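Local structure of ferritin light chain (1Z6O) at residues I159-Y162 with L163-E166; E165-I168 with E169-E173; F62-Y65 with Q66-R69; L75-K78 with L79-A83; H34-V37 with A38-L41. The protein helps to store iron in soluble form, assembling with heavy chains into a secreted 24-subunit cage in which it probably facilitates nucleation of the ferrihydrite core. All blocks are in the same frame, centred on the assembly; numbering follows the deposited sequence.

Contact 1. Residues I159-Y162 with L163-E166. With CA (calcium ion), chain Z; FE (Fe (III) ion), chain Y.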
loop_
_atom_site.group_PDB
_atom_site.type_symbol
_atom_site.label_atom_id
_atom_site.label_comp_id
_atom_site.label_asym_id
_atom_site.label_seq_id
_atom_site.Cartn_x
_atom_site.Cartn_y
_atom_site.Cartn_z
ATOM N N ILE A 159 -49.455 -15.336 -2.170
ATOM C CA ILE A 159 -49.840 -14.126 -2.906
ATOM C C ILE A 159 -49.948 -12.954 -1.920
ATOM O O ILE A 159 -49.524 -11.836 -2.217
ATOM C CB ILE A 159 -51.213 -14.292 -3.613
ATOM C CG1 ILE A 159 -51.107 -15.333 -4.735
ATOM C CG2 ILE A 159 -51.684 -12.933 -4.165
ATOM C CD1 ILE A 159 -50.042 -15.004 -5.807
ATOM N N ALA A 160 -50.517 -13.202 -0.743
ATOM C CA ALA A 160 -50.646 -12.133 0.250
ATOM C C ALA A 160 -49.283 -11.550 0.654
ATOM O O ALA A 160 -49.106 -10.331 0.680
ATOM C CB ALA A 160 -51.388 -12.650 1.493
ATOM N N GLN A 161 -48.319 -12.418 0.964
ATOM C CA GLN A 161 -46.989 -11.954 1.376
ATOM C C GLN A 161 -46.275 -11.264 0.210
ATOM O O GLN A 161 -45.556 -10.282 0.411
ATOM C CB GLN A 161 -46.149 -13.134 1.901
ATOM C CG GLN A 161 -44.653 -12.816 2.085
ATOM C CD GLN A 161 -44.303 -12.011 3.352
ATOM O OE1 GLN A 161 -45.150 -11.353 3.980
ATOM N NE2 GLN A 161 -43.027 -12.054 3.716
ATOM N N TYR A 162 -46.461 -11.780 -1.004
ATOM C CA TYR A 162 -45.855 -11.157 -2.191
ATOM C C TYR A 162 -46.378 -9.714 -2.325
ATOM O O TYR A 162 -45.602 -8.774 -2.526
ATOM C CB TYR A 162 -46.217 -11.965 -3.446
ATOM C CG TYR A 162 -45.867 -11.288 -4.760
ATOM C CD1 TYR A 162 -44.550 -10.939 -5.066
ATOM C CD2 TYR A 162 -46.851 -11.036 -5.711
ATOM C CE1 TYR A 162 -44.224 -10.349 -6.306
ATOM C CE2 TYR A 162 -46.538 -10.456 -6.946
ATOM C CZ TYR A 162 -45.230 -10.117 -7.231
ATOM O OH TYR A 162 -44.945 -9.542 -8.448
ATOM N N LEU A 163 -47.691 -9.529 -2.203
ATOM C CA LEU A 163 -48.262 -8.185 -2.296
ATOM C C LEU A 163 -47.773 -7.301 -1.149
ATOM O O LEU A 163 -47.434 -6.136 -1.357
ATOM C CB LEU A 163 -49.798 -8.242 -2.278
ATOM C CG LEU A 163 -50.439 -8.888 -3.515
ATOM C CD1 LEU A 163 -51.933 -9.116 -3.261
ATOM C CD2 LEU A 163 -50.218 -7.976 -4.742
ATOM N N GLU A 164 -47.737 -7.851 0.061
ATOM C CA GLU A 164 -47.291 -7.092 1.227
ATOM C C GLU A 164 -45.872 -6.577 1.057
ATOM O O GLU A 164 -45.596 -5.404 1.295
ATOM C CB GLU A 164 -47.359 -7.963 2.496
ATOM C CG GLU A 164 -48.802 -8.218 2.965
ATOM C CD GLU A 164 -48.923 -9.288 4.047
ATOM O OE1 GLU A 164 -47.894 -9.756 4.580
ATOM O OE2 GLU A 164 -50.067 -9.669 4.366
ATOM N N GLU A 165 -44.981 -7.462 0.626
ATOM C CA GLU A 165 -43.571 -7.127 0.468
ATOM C C GLU A 165 -43.206 -6.278 -0.749
ATOM O O GLU A 165 -42.423 -5.337 -0.650
ATOM C CB GLU A 165 -42.751 -8.418 0.393
ATOM C CG GLU A 165 -42.743 -9.252 1.661
ATOM C CD GLU A 165 -41.779 -8.701 2.693
ATOM O OE1 GLU A 165 -40.804 -8.045 2.276
ATOM O OE2 GLU A 165 -41.981 -8.934 3.905
ATOM N N GLU A 166 -43.770 -6.614 -1.897
ATOM C CA GLU A 166 -43.405 -5.929 -3.129
ATOM C C GLU A 166 -44.250 -4.749 -3.553
ATOM O O GLU A 166 -43.830 -3.977 -4.409
ATOM C CB GLU A 166 -43.378 -6.947 -4.274
ATOM C CG GLU A 166 -42.432 -8.105 -4.028
ATOM C CD GLU A 166 -41.006 -7.636 -3.797
ATOM O OE1 GLU A 166 -40.492 -6.859 -4.635
ATOM O OE2 GLU A 166 -40.402 -8.039 -2.781
HETATM CA CA CA Z . -46.270 -10.358 6.020
HETATM FE FE FE Y . -40.250 -8.981 5.241
#
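Gln161 and Glu164, one turn apart on helix 157-190 of the ferritin four-helix bundle, hold a calcium ion at a threefold junction of light chains in the cage. The amide oxygen Gln161 OE1 lies 2.5 Å from the calcium, and the carboxylate oxygen Glu164 OE1 lies 2.2 Å from it. The same two residues of the second and third subunits, further copies of this protein, complete six ligands. Amide and carboxylate planes stand 81° apart; the two acceptors, Gln161 OE1 and Glu164 OE1, are 3.2 Å apart because both bind the same calcium, with no hydrogen bond between them. The remaining polar ends are satisfied elsewhere: Gln161 NE2 by Glu169 of the second subunit, Glu164 OE2 by His144 NE2. The backbone acceptors of 159-162 are each taken by the amide four residues on, with N-H...O angles of at least 160°. In Tyr162, CG anti to the backbone nitrogen (chi1 169°) sends the ring outward, leaning toward the next turn, where CE1 touches Glu166 CG at 3.7 Å; the ring also stacks on His93, and its hydroxyl bonds Asp89 OD1. Replacing Tyr162 by an alanine would probably leave Asp89 without this partner and open a gap beside His93. Glu165, bent at chi2, carries its OE2 to 2.2 Å from an iron (III) ion shared with Glu165 of both neighbouring subunits.

Contact 2. Residues E165-I168 with E169-E173. With FE (Fe (III) ion), chain Y.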
loop_
_atom_site.group_PDB
_atom_site.type_symbol
_atom_site.label_atom_id
_atom_site.label_comp_id
_atom_site.label_asym_id
_atom_site.label_seq_id
_atom_site.Cartn_x
_atom_site.Cartn_y
_atom_site.Cartn_z
ATOM N N GLU A 165 -44.981 -7.462 0.626
ATOM C CA GLU A 165 -43.571 -7.127 0.468
ATOM C C GLU A 165 -43.206 -6.278 -0.749
ATOM O O GLU A 165 -42.423 -5.337 -0.650
ATOM C CB GLU A 165 -42.751 -8.418 0.393
ATOM C CG GLU A 165 -42.743 -9.252 1.661
ATOM C CD GLU A 165 -41.779 -8.701 2.693
ATOM O OE1 GLU A 165 -40.804 -8.045 2.276
ATOM O OE2 GLU A 165 -41.981 -8.934 3.905
ATOM N N GLU A 166 -43.770 -6.614 -1.897
ATOM C CA GLU A 166 -43.405 -5.929 -3.129
ATOM C C GLU A 166 -44.250 -4.749 -3.553
ATOM O O GLU A 166 -43.830 -3.977 -4.409
ATOM C CB GLU A 166 -43.378 -6.947 -4.274
ATOM C CG GLU A 166 -42.432 -8.105 -4.028
ATOM C CD GLU A 166 -41.006 -7.636 -3.797
ATOM O OE1 GLU A 166 -40.492 -6.859 -4.635
ATOM O OE2 GLU A 166 -40.402 -8.039 -2.781
ATOM N N PHE A 167 -45.436 -4.599 -2.976
ATOM C CA PHE A 167 -46.303 -3.500 -3.385
ATOM C C PHE A 167 -46.821 -2.623 -2.259
ATOM O O PHE A 167 -46.622 -1.411 -2.247
ATOM C CB PHE A 167 -47.517 -4.048 -4.152
ATOM C CG PHE A 167 -47.153 -4.733 -5.441
ATOM C CD1 PHE A 167 -46.748 -6.071 -5.446
ATOM C CD2 PHE A 167 -47.125 -4.016 -6.634
ATOM C CE1 PHE A 167 -46.311 -6.686 -6.631
ATOM C CE2 PHE A 167 -46.688 -4.617 -7.822
ATOM C CZ PHE A 167 -46.279 -5.956 -7.817
ATOM N N ILE A 168 -47.496 -3.263 -1.317
ATOM C CA ILE A 168 -48.153 -2.580 -0.218
ATOM C C ILE A 168 -47.300 -1.655 0.649
ATOM O O ILE A 168 -47.703 -0.521 0.917
ATOM C CB ILE A 168 -48.914 -3.640 0.617
ATOM C CG1 ILE A 168 -50.086 -4.163 -0.233
ATOM C CG2 ILE A 168 -49.409 -3.053 1.947
ATOM C CD1 ILE A 168 -50.788 -5.410 0.335
ATOM N N GLU A 169 -46.121 -2.099 1.070
ATOM C CA GLU A 169 -45.279 -1.241 1.907
ATOM C C GLU A 169 -44.915 0.050 1.196
ATOM O O GLU A 169 -45.060 1.138 1.750
ATOM C CB GLU A 169 -43.978 -1.940 2.296
ATOM C CG GLU A 169 -44.134 -3.288 2.944
ATOM C CD GLU A 169 -42.791 -3.883 3.360
ATOM O OE1 GLU A 169 -41.834 -3.823 2.552
ATOM O OE2 GLU A 169 -42.694 -4.417 4.489
ATOM N N ASP A 170 -44.450 -0.065 -0.041
ATOM C CA ASP A 170 -44.040 1.119 -0.783
ATOM C C ASP A 170 -45.156 2.038 -1.248
ATOM O O ASP A 170 -44.927 3.233 -1.427
ATOM C CB ASP A 170 -43.171 0.718 -1.970
ATOM C CG ASP A 170 -41.878 0.047 -1.534
ATOM O OD1 ASP A 170 -41.282 0.501 -0.527
ATOM O OD2 ASP A 170 -41.455 -0.928 -2.196
ATOM N N HIS A 171 -46.355 1.502 -1.457
ATOM C CA HIS A 171 -47.471 2.348 -1.877
ATOM C C HIS A 171 -47.731 3.459 -0.861
ATOM O O HIS A 171 -47.994 4.595 -1.241
ATOM C CB HIS A 171 -48.761 1.524 -2.036
ATOM C CG HIS A 171 -48.806 0.701 -3.287
ATOM N ND1 HIS A 171 -49.604 -0.418 -3.414
ATOM C CD2 HIS A 171 -48.164 0.842 -4.473
ATOM C CE1 HIS A 171 -49.452 -0.931 -4.625
ATOM N NE2 HIS A 171 -48.583 -0.185 -5.288
ATOM N N ALA A 172 -47.668 3.136 0.427
ATOM C CA ALA A 172 -47.942 4.144 1.454
ATOM C C ALA A 172 -46.974 5.319 1.359
ATOM O O ALA A 172 -47.371 6.469 1.499
ATOM C CB ALA A 172 -47.875 3.515 2.855
ATOM N N GLU A 173 -45.703 5.027 1.112
ATOM C CA GLU A 173 -44.695 6.084 0.990
ATOM C C GLU A 173 -44.949 6.963 -0.232
ATOM O O GLU A 173 -44.866 8.195 -0.154
ATOM C CB GLU A 173 -43.293 5.471 0.854
ATOM C CG GLU A 173 -42.809 4.694 2.068
ATOM C CD GLU A 173 -42.605 5.581 3.284
ATOM O OE1 GLU A 173 -42.183 6.746 3.107
ATOM O OE2 GLU A 173 -42.853 5.112 4.416
HETATM FE FE FE Y . -40.250 -8.981 5.241
HETATM O O HOH W 1 -40.285 -6.077 3.826
HETATM O O HOH W 2 -40.046 -4.983 0.968
#
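His171 lies with one face of its imidazole over the carbonyl of Phe167, whose O sits 3.2 Å above the ring plane and toward its rim. The same oxygen accepts the backbone N-H of His171 at 3.0 Å, so one carbonyl meets both the amide and the ring of this residue. Imidazole and phenyl do not stack: CE1 of His171 rests on CB of Phe167 at 3.7 Å, while its NE2 faces the edge of the phenyl ring. Around the helix, the carboxylates of Glu165 and Glu169 come close with like charge, Glu165 OE1 4.4 Å from Glu169 OE1. Water 1 lies within hydrogen-bonding distance of Glu165 OE1 and of Glu169 OE2, which also accepts from Gln161 of the third subunit; water 2 is similarly near Glu165 O and Glu169 OE1. Each water has more acceptors around it than it can serve at once. The helix widens into a pi-type turn over 165-168; from Phe167 the ordinary bond to the amide four residues on is made again. In the bundle, the Phe167 ring is covered by Tyr44 and His48 of helix 37-61 and by Lys86 of helix 70-96, whereas Ile168 and His171 pack on Ala140 of helix 122-148.

Contact 3. Residues F62-Y65 with Q66-R69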
loop_
_atom_site.group_PDB
_atom_site.type_symbol
_atom_site.label_atom_id
_atom_site.label_comp_id
_atom_site.label_asym_id
_atom_site.label_seq_id
_atom_site.Cartn_x
_atom_site.Cartn_y
_atom_site.Cartn_z
ATOM N N PHE A 62 -44.055 17.120 -19.696
ATOM C CA PHE A 62 -43.325 18.072 -18.867
ATOM C C PHE A 62 -41.915 18.358 -19.346
ATOM O O PHE A 62 -41.219 19.200 -18.781
ATOM C CB PHE A 62 -43.333 17.625 -17.400
ATOM C CG PHE A 62 -44.639 17.931 -16.721
ATOM C CD1 PHE A 62 -45.586 16.934 -16.509
ATOM C CD2 PHE A 62 -44.967 19.248 -16.405
ATOM C CE1 PHE A 62 -46.855 17.249 -15.998
ATOM C CE2 PHE A 62 -46.226 19.575 -15.898
ATOM C CZ PHE A 62 -47.172 18.574 -15.696
ATOM N N ASN A 63 -41.498 17.661 -20.397
ATOM C CA ASN A 63 -40.179 17.902 -20.965
ATOM C C ASN A 63 -40.294 18.643 -22.311
ATOM O O ASN A 63 -39.314 18.713 -23.058
ATOM C CB ASN A 63 -39.409 16.574 -21.126
ATOM C CG ASN A 63 -37.920 16.780 -21.425
ATOM O OD1 ASN A 63 -37.278 17.678 -20.877
ATOM N ND2 ASN A 63 -37.365 15.930 -22.287
ATOM N N ASN A 64 -41.477 19.180 -22.643
ATOM C CA ASN A 64 -41.573 19.957 -23.888
ATOM C C ASN A 64 -40.968 21.339 -23.579
ATOM O O ASN A 64 -40.794 21.689 -22.407
ATOM C CB ASN A 64 -43.025 20.007 -24.476
ATOM C CG ASN A 64 -43.964 20.998 -23.780
ATOM O OD1 ASN A 64 -43.631 22.157 -23.558
ATOM N ND2 ASN A 64 -45.175 20.538 -23.482
ATOM N N TYR A 65 -40.615 22.117 -24.602
ATOM C CA TYR A 65 -39.927 23.387 -24.340
ATOM C C TYR A 65 -40.730 24.469 -23.624
ATOM O O TYR A 65 -40.140 25.352 -23.002
ATOM C CB TYR A 65 -39.346 23.956 -25.646
ATOM C CG TYR A 65 -40.347 24.754 -26.439
ATOM C CD1 TYR A 65 -40.474 26.135 -26.251
ATOM C CD2 TYR A 65 -41.203 24.125 -27.343
ATOM C CE1 TYR A 65 -41.444 26.870 -26.951
ATOM C CE2 TYR A 65 -42.175 24.849 -28.046
ATOM C CZ TYR A 65 -42.285 26.221 -27.839
ATOM O OH TYR A 65 -43.246 26.930 -28.523
ATOM N N GLN A 66 -42.054 24.406 -23.702
ATOM C CA GLN A 66 -42.902 25.400 -23.039
ATOM C C GLN A 66 -43.072 25.100 -21.555
ATOM O O GLN A 66 -43.000 26.004 -20.726
ATOM C CB GLN A 66 -44.293 25.456 -23.682
ATOM C CG GLN A 66 -44.281 25.814 -25.145
ATOM C CD GLN A 66 -45.686 25.884 -25.735
ATOM O OE1 GLN A 66 -46.636 25.330 -25.178
ATOM N NE2 GLN A 66 -45.815 26.550 -26.876
ATOM N N THR A 67 -43.320 23.837 -21.215
ATOM C CA THR A 67 -43.480 23.462 -19.807
ATOM C C THR A 67 -42.107 23.421 -19.170
ATOM O O THR A 67 -41.868 24.059 -18.141
ATOM C CB THR A 67 -44.163 22.096 -19.687
ATOM O OG1 THR A 67 -43.451 21.135 -20.486
ATOM C CG2 THR A 67 -45.606 22.203 -20.189
ATOM N N ASN A 68 -41.211 22.654 -19.788
ATOM C CA ASN A 68 -39.824 22.550 -19.362
ATOM C C ASN A 68 -39.652 22.417 -17.844
ATOM O O ASN A 68 -38.925 23.199 -17.227
ATOM C CB ASN A 68 -39.056 23.789 -19.881
ATOM C CG ASN A 68 -37.551 23.579 -19.921
ATOM O OD1 ASN A 68 -37.062 22.645 -20.550
ATOM N ND2 ASN A 68 -36.808 24.459 -19.257
ATOM N N ARG A 69 -40.323 21.429 -17.252
ATOM C CA ARG A 69 -40.220 21.179 -15.808
ATOM C C ARG A 69 -39.452 19.874 -15.628
ATOM O O ARG A 69 -40.061 18.801 -15.541
ATOM C CB ARG A 69 -41.611 21.025 -15.195
ATOM C CG ARG A 69 -42.535 22.225 -15.356
ATOM C CD ARG A 69 -42.070 23.424 -14.525
ATOM N NE ARG A 69 -43.130 24.427 -14.414
ATOM C CZ ARG A 69 -42.933 25.684 -14.016
ATOM N NH1 ARG A 69 -41.719 26.095 -13.685
ATOM N NH2 ARG A 69 -43.946 26.541 -13.986
HETATM O O HOH W 3 -47.292 22.741 -23.499
#
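Asn64 and Thr67 form the tight centre of the loop, an Asx motif. Asn64 OD1 accepts the backbone N-H of Thr67 at 2.9 Å and, more weakly, that of Gln66, while Asn64 O takes the amide of Asn68 at 2.8 Å. The Thr67 donor stands 37° out of the side-chain carbonyl plane. With chi1 at 78°, Asn64 CG lies between its own N and carbonyl carbon, which turns the amide back over the following residues. A further bond from Arg69 N to Phe62 O, 2.8 Å, closes the base of the loop. Beside this centre, the aliphatic part of Gln66 lies over one face of the Tyr65 ring, CG 3.6 Å from the centroid in a CH-pi contact, and its NE2 reaches back to Tyr65 OH at 3.1 Å. The looser side is bridged by water 3, which accepts from Asn64 ND2 and donates to Gln66 OE1 at 3.2 Å. Two heavy chains border the loop; Trp14 of one meets the Tyr65 ring edge-to-face, and Thr166 of the other bonds Asn68 ND2. The loop links helix 37-61 to helix 70-96: Phe62 packs on Phe72 and Phe76 of the latter, Arg69 is its N-cap residue, and the Arg69 side chain touches helix 197-211 and forms a salt bridge with Glu122.

Contact 4. Residues L75-K78 with L79-A83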
loop_
_atom_site.group_PDB
_atom_site.type_symbol
_atom_site.label_atom_id
_atom_site.label_comp_id
_atom_site.label_asym_id
_atom_site.label_seq_id
_atom_site.Cartn_x
_atom_site.Cartn_y
_atom_site.Cartn_z
ATOM N N LEU A 75 -40.063 12.996 -12.012
ATOM C CA LEU A 75 -41.006 12.329 -11.115
ATOM C C LEU A 75 -41.824 11.305 -11.909
ATOM O O LEU A 75 -41.967 10.147 -11.499
ATOM C CB LEU A 75 -41.943 13.368 -10.466
ATOM C CG LEU A 75 -43.014 12.869 -9.476
ATOM C CD1 LEU A 75 -43.506 14.027 -8.604
ATOM C CD2 LEU A 75 -44.189 12.276 -10.239
ATOM N N PHE A 76 -42.357 11.726 -13.052
ATOM C CA PHE A 76 -43.158 10.814 -13.864
ATOM C C PHE A 76 -42.348 9.722 -14.535
ATOM O O PHE A 76 -42.832 8.609 -14.713
ATOM C CB PHE A 76 -43.962 11.588 -14.907
ATOM C CG PHE A 76 -45.198 12.214 -14.342
ATOM C CD1 PHE A 76 -45.255 13.582 -14.088
ATOM C CD2 PHE A 76 -46.298 11.417 -14.016
ATOM C CE1 PHE A 76 -46.399 14.154 -13.509
ATOM C CE2 PHE A 76 -47.444 11.973 -13.441
ATOM C CZ PHE A 76 -47.492 13.348 -13.187
ATOM N N LYS A 77 -41.113 10.032 -14.904
ATOM C CA LYS A 77 -40.264 9.032 -15.535
ATOM C C LYS A 77 -39.976 7.913 -14.526
ATOM O O LYS A 77 -39.948 6.724 -14.869
ATOM C CB LYS A 77 -38.969 9.697 -16.009
ATOM C CG LYS A 77 -37.921 8.737 -16.543
ATOM C CD LYS A 77 -38.422 7.953 -17.730
ATOM C CE LYS A 77 -37.279 7.124 -18.311
ATOM N NZ LYS A 77 -37.785 6.093 -19.233
ATOM N N LYS A 78 -39.767 8.291 -13.271
ATOM C CA LYS A 78 -39.510 7.295 -12.233
ATOM C C LYS A 78 -40.760 6.427 -12.013
ATOM O O LYS A 78 -40.657 5.205 -11.880
ATOM C CB LYS A 78 -39.104 7.983 -10.930
ATOM C CG LYS A 78 -38.838 7.011 -9.792
ATOM C CD LYS A 78 -38.266 7.724 -8.574
ATOM C CE LYS A 78 -37.985 6.738 -7.447
ATOM N NZ LYS A 78 -37.425 7.413 -6.242
ATOM N N LEU A 79 -41.934 7.049 -11.959
ATOM C CA LEU A 79 -43.182 6.290 -11.807
ATOM C C LEU A 79 -43.364 5.333 -12.993
ATOM O O LEU A 79 -43.826 4.201 -12.826
ATOM C CB LEU A 79 -44.391 7.232 -11.747
ATOM C CG LEU A 79 -44.542 8.079 -10.475
ATOM C CD1 LEU A 79 -45.806 8.932 -10.589
ATOM C CD2 LEU A 79 -44.623 7.168 -9.245
ATOM N N SER A 80 -43.021 5.798 -14.192
ATOM C CA SER A 80 -43.139 4.963 -15.394
ATOM C C SER A 80 -42.188 3.769 -15.337
ATOM O O SER A 80 -42.596 2.625 -15.581
ATOM C CB SER A 80 -42.824 5.786 -16.656
ATOM O OG SER A 80 -42.882 4.954 -17.812
ATOM N N ASP A 81 -40.918 4.031 -15.025
ATOM C CA ASP A 81 -39.923 2.960 -14.950
ATOM C C ASP A 81 -40.302 1.935 -13.880
ATOM O O ASP A 81 -40.133 0.729 -14.078
ATOM C CB ASP A 81 -38.523 3.510 -14.623
ATOM C CG ASP A 81 -37.912 4.333 -15.770
ATOM O OD1 ASP A 81 -38.387 4.256 -16.929
ATOM O OD2 ASP A 81 -36.928 5.057 -15.505
ATOM N N GLU A 82 -40.793 2.403 -12.738
ATOM C CA GLU A 82 -41.184 1.472 -11.679
ATOM C C GLU A 82 -42.372 0.610 -12.096
ATOM O O GLU A 82 -42.390 -0.590 -11.832
ATOM C CB GLU A 82 -41.519 2.234 -10.389
ATOM C CG GLU A 82 -40.308 3.025 -9.882
ATOM C CD GLU A 82 -40.562 3.806 -8.596
ATOM O OE1 GLU A 82 -41.636 4.443 -8.467
ATOM O OE2 GLU A 82 -39.664 3.798 -7.720
ATOM N N ALA A 83 -43.362 1.215 -12.745
ATOM C CA ALA A 83 -44.535 0.464 -13.180
ATOM C C ALA A 83 -44.163 -0.541 -14.284
ATOM O O ALA A 83 -44.736 -1.634 -14.354
ATOM C CB ALA A 83 -45.628 1.426 -13.666
#
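Leu75 with Leu79, Lys77 with Asp81 and Lys78 with Glu82 are i to i+4 contacts on helix 70-96, the first facing the bundle interior and the charged pairs turned outward. The two leucines lie side by side and point the same way, Leu75 CD2 meeting Leu79 CD1 at 3.7 Å. CD2 of Leu75 also sits over the centre of the Phe76 ring, 4.1 Å above its plane. On another side, Lys77 is bent at chi2 (60°), which curls its chain toward Asp81 OD1; the 3.0 Å salt bridge from its NZ is less certain, because the placement of that nitrogen is doubtful. Asp81 OD1 has a second partner in Arg68 of a heavy chain. Lys78 runs fully extended, and its CE, rather than its ammonium, lies nearest Glu82, at 3.4 Å from OE2; NZ stays 4.5 Å from that oxygen, beyond a salt bridge, and pairs instead with the C-terminal carboxylate of Val212. Glu82 in turn gives OE1 to Lys174, and its CG rests 3.0 Å from the Lys78 carbonyl oxygen. Losing this carboxylate to an alanine would probably deprive Lys174 of this charge partner and uncover the flank of the Lys78 chain. Leu79 touches Tyr55 of helix 37-61, and Phe76 lies on Ala125 and Ala129 of helix 122-148, consistent with the packed interior of the ferritin four-helix bundle.

Contact 5. Residues H34-V37 with A38-L41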
loop_
_atom_site.group_PDB
_atom_site.type_symbol
_atom_site.label_atom_id
_atom_site.label_comp_id
_atom_site.label_asym_id
_atom_site.label_seq_id
_atom_site.Cartn_x
_atom_site.Cartn_y
_atom_site.Cartn_z
ATOM N N HIS A 34 -60.013 -21.844 -7.351
ATOM C CA HIS A 34 -61.098 -21.215 -6.607
ATOM C C HIS A 34 -60.822 -19.723 -6.553
ATOM O O HIS A 34 -59.665 -19.307 -6.552
ATOM C CB HIS A 34 -61.158 -21.755 -5.170
ATOM C CG HIS A 34 -61.410 -23.226 -5.082
ATOM N ND1 HIS A 34 -62.657 -23.782 -5.282
ATOM C CD2 HIS A 34 -60.574 -24.260 -4.825
ATOM C CE1 HIS A 34 -62.577 -25.093 -5.151
ATOM N NE2 HIS A 34 -61.325 -25.410 -4.874
ATOM N N GLY A 35 -61.881 -18.923 -6.510
ATOM C CA GLY A 35 -61.712 -17.485 -6.422
ATOM C C GLY A 35 -61.175 -16.781 -7.654
ATOM O O GLY A 35 -60.998 -17.374 -8.717
ATOM N N ASN A 36 -60.888 -15.497 -7.489
ATOM C CA ASN A 36 -60.409 -14.670 -8.581
ATOM C C ASN A 36 -58.975 -14.200 -8.411
ATOM O O ASN A 36 -58.535 -13.327 -9.152
ATOM C CB ASN A 36 -61.290 -13.430 -8.700
ATOM C CG ASN A 36 -62.744 -13.770 -8.934
ATOM O OD1 ASN A 36 -63.069 -14.556 -9.821
ATOM N ND2 ASN A 36 -63.629 -13.173 -8.143
ATOM N N VAL A 37 -58.243 -14.761 -7.456
ATOM C CA VAL A 37 -56.892 -14.272 -7.239
ATOM C C VAL A 37 -55.990 -14.393 -8.460
ATOM O O VAL A 37 -55.290 -13.446 -8.798
ATOM C CB VAL A 37 -56.210 -14.952 -6.020
ATOM C CG1 VAL A 37 -55.962 -16.415 -6.289
ATOM C CG2 VAL A 37 -54.881 -14.265 -5.729
ATOM N N ALA A 38 -56.021 -15.536 -9.142
ATOM C CA ALA A 38 -55.148 -15.723 -10.297
ATOM C C ALA A 38 -55.453 -14.750 -11.429
ATOM O O ALA A 38 -54.539 -14.156 -12.011
ATOM C CB ALA A 38 -55.229 -17.173 -10.795
ATOM N N THR A 39 -56.728 -14.565 -11.751
ATOM C CA THR A 39 -57.056 -13.640 -12.828
ATOM C C THR A 39 -56.822 -12.196 -12.392
ATOM O O THR A 39 -56.422 -11.361 -13.207
ATOM C CB THR A 39 -58.527 -13.815 -13.311
ATOM O OG1 THR A 39 -59.408 -13.716 -12.193
ATOM C CG2 THR A 39 -58.714 -15.185 -13.968
ATOM N N GLU A 40 -57.063 -11.888 -11.119
ATOM C CA GLU A 40 -56.825 -10.515 -10.649
ATOM C C GLU A 40 -55.332 -10.161 -10.728
ATOM O O GLU A 40 -54.979 -9.024 -11.035
ATOM C CB GLU A 40 -57.307 -10.335 -9.204
ATOM C CG GLU A 40 -58.824 -10.298 -9.079
ATOM C CD GLU A 40 -59.443 -9.115 -9.812
ATOM O OE1 GLU A 40 -60.565 -9.278 -10.342
ATOM O OE2 GLU A 40 -58.822 -8.023 -9.853
ATOM N N LEU A 41 -54.461 -11.126 -10.449
ATOM C CA LEU A 41 -53.027 -10.848 -10.521
ATOM C C LEU A 41 -52.649 -10.536 -11.972
ATOM O O LEU A 41 -51.847 -9.638 -12.238
ATOM C CB LEU A 41 -52.224 -12.039 -9.996
ATOM C CG LEU A 41 -50.740 -11.725 -9.748
ATOM C CD1 LEU A 41 -50.621 -10.647 -8.652
ATOM C CD2 LEU A 41 -49.994 -13.004 -9.338
HETATM O O HOH W 4 -57.730 -17.991 -8.178
HETATM O O HOH W 5 -58.681 -16.850 -10.679
HETATM O O HOH W 6 -61.407 -15.679 -11.966
#
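Asn36 and Glu40 are joined by the first backbone bond of helix 37-61, Glu40 N to Asn36 O at 2.8 Å; Leu41 N to Val37 O follows at 3.0 Å. Asn36 is the N-cap residue, yet its side chain makes no capping bond, and water takes over much of that task. Water 4 accepts the N-H of Ala38 at 3.1 Å and reaches back to His34 O, while water 5 accepts that of Thr39 and donates to Gly35 O. Water 6 joins side chains, donating to Asn36 OD1 at 2.9 Å and to Thr39 OG1 at 2.8 Å. Thus amides of the first turn, which have no carbonyl before them in the helix, are linked through solvent to the incoming loop. Apolar contact is slight: Glu40 CG lies 4.0 Å from Asn36 CB. The Glu40 side chain bends at chi2, and its carboxylate is held by Thr108 N and Ser107 OG. No other subunit touches this helix start. Val37 lies against Ile143 and Ala147 of helix 122-148, Leu41 against Ile90 and His93 of helix 70-96, and both reach Ile159 of helix 157-190, while Asn36 N bonds Glu146.

Contacts 1 and 5 are buried, whereas 2, 3 and 4 are only partly so, with 3 and 4 at the boundary with heavy chains. Contacts 1 and 2 overlap on helix 157-190 and share Glu165, which ties both to the iron at the junction of three light chains; they pass from metal ligation to carboxylates with waters between them. Contact 5 meets contact 1 through Val37 and Leu41 on Ile159, but its polar chemistry is that of a solvent-assisted helix start. Contacts 3 and 4, about 17 Å apart between centres, touch through Phe62 and Phe76: the loop of contact 3 relies on hydrogen bonds, whereas contact 4 pairs a leucine-lined interior with ionic groups on its outer side.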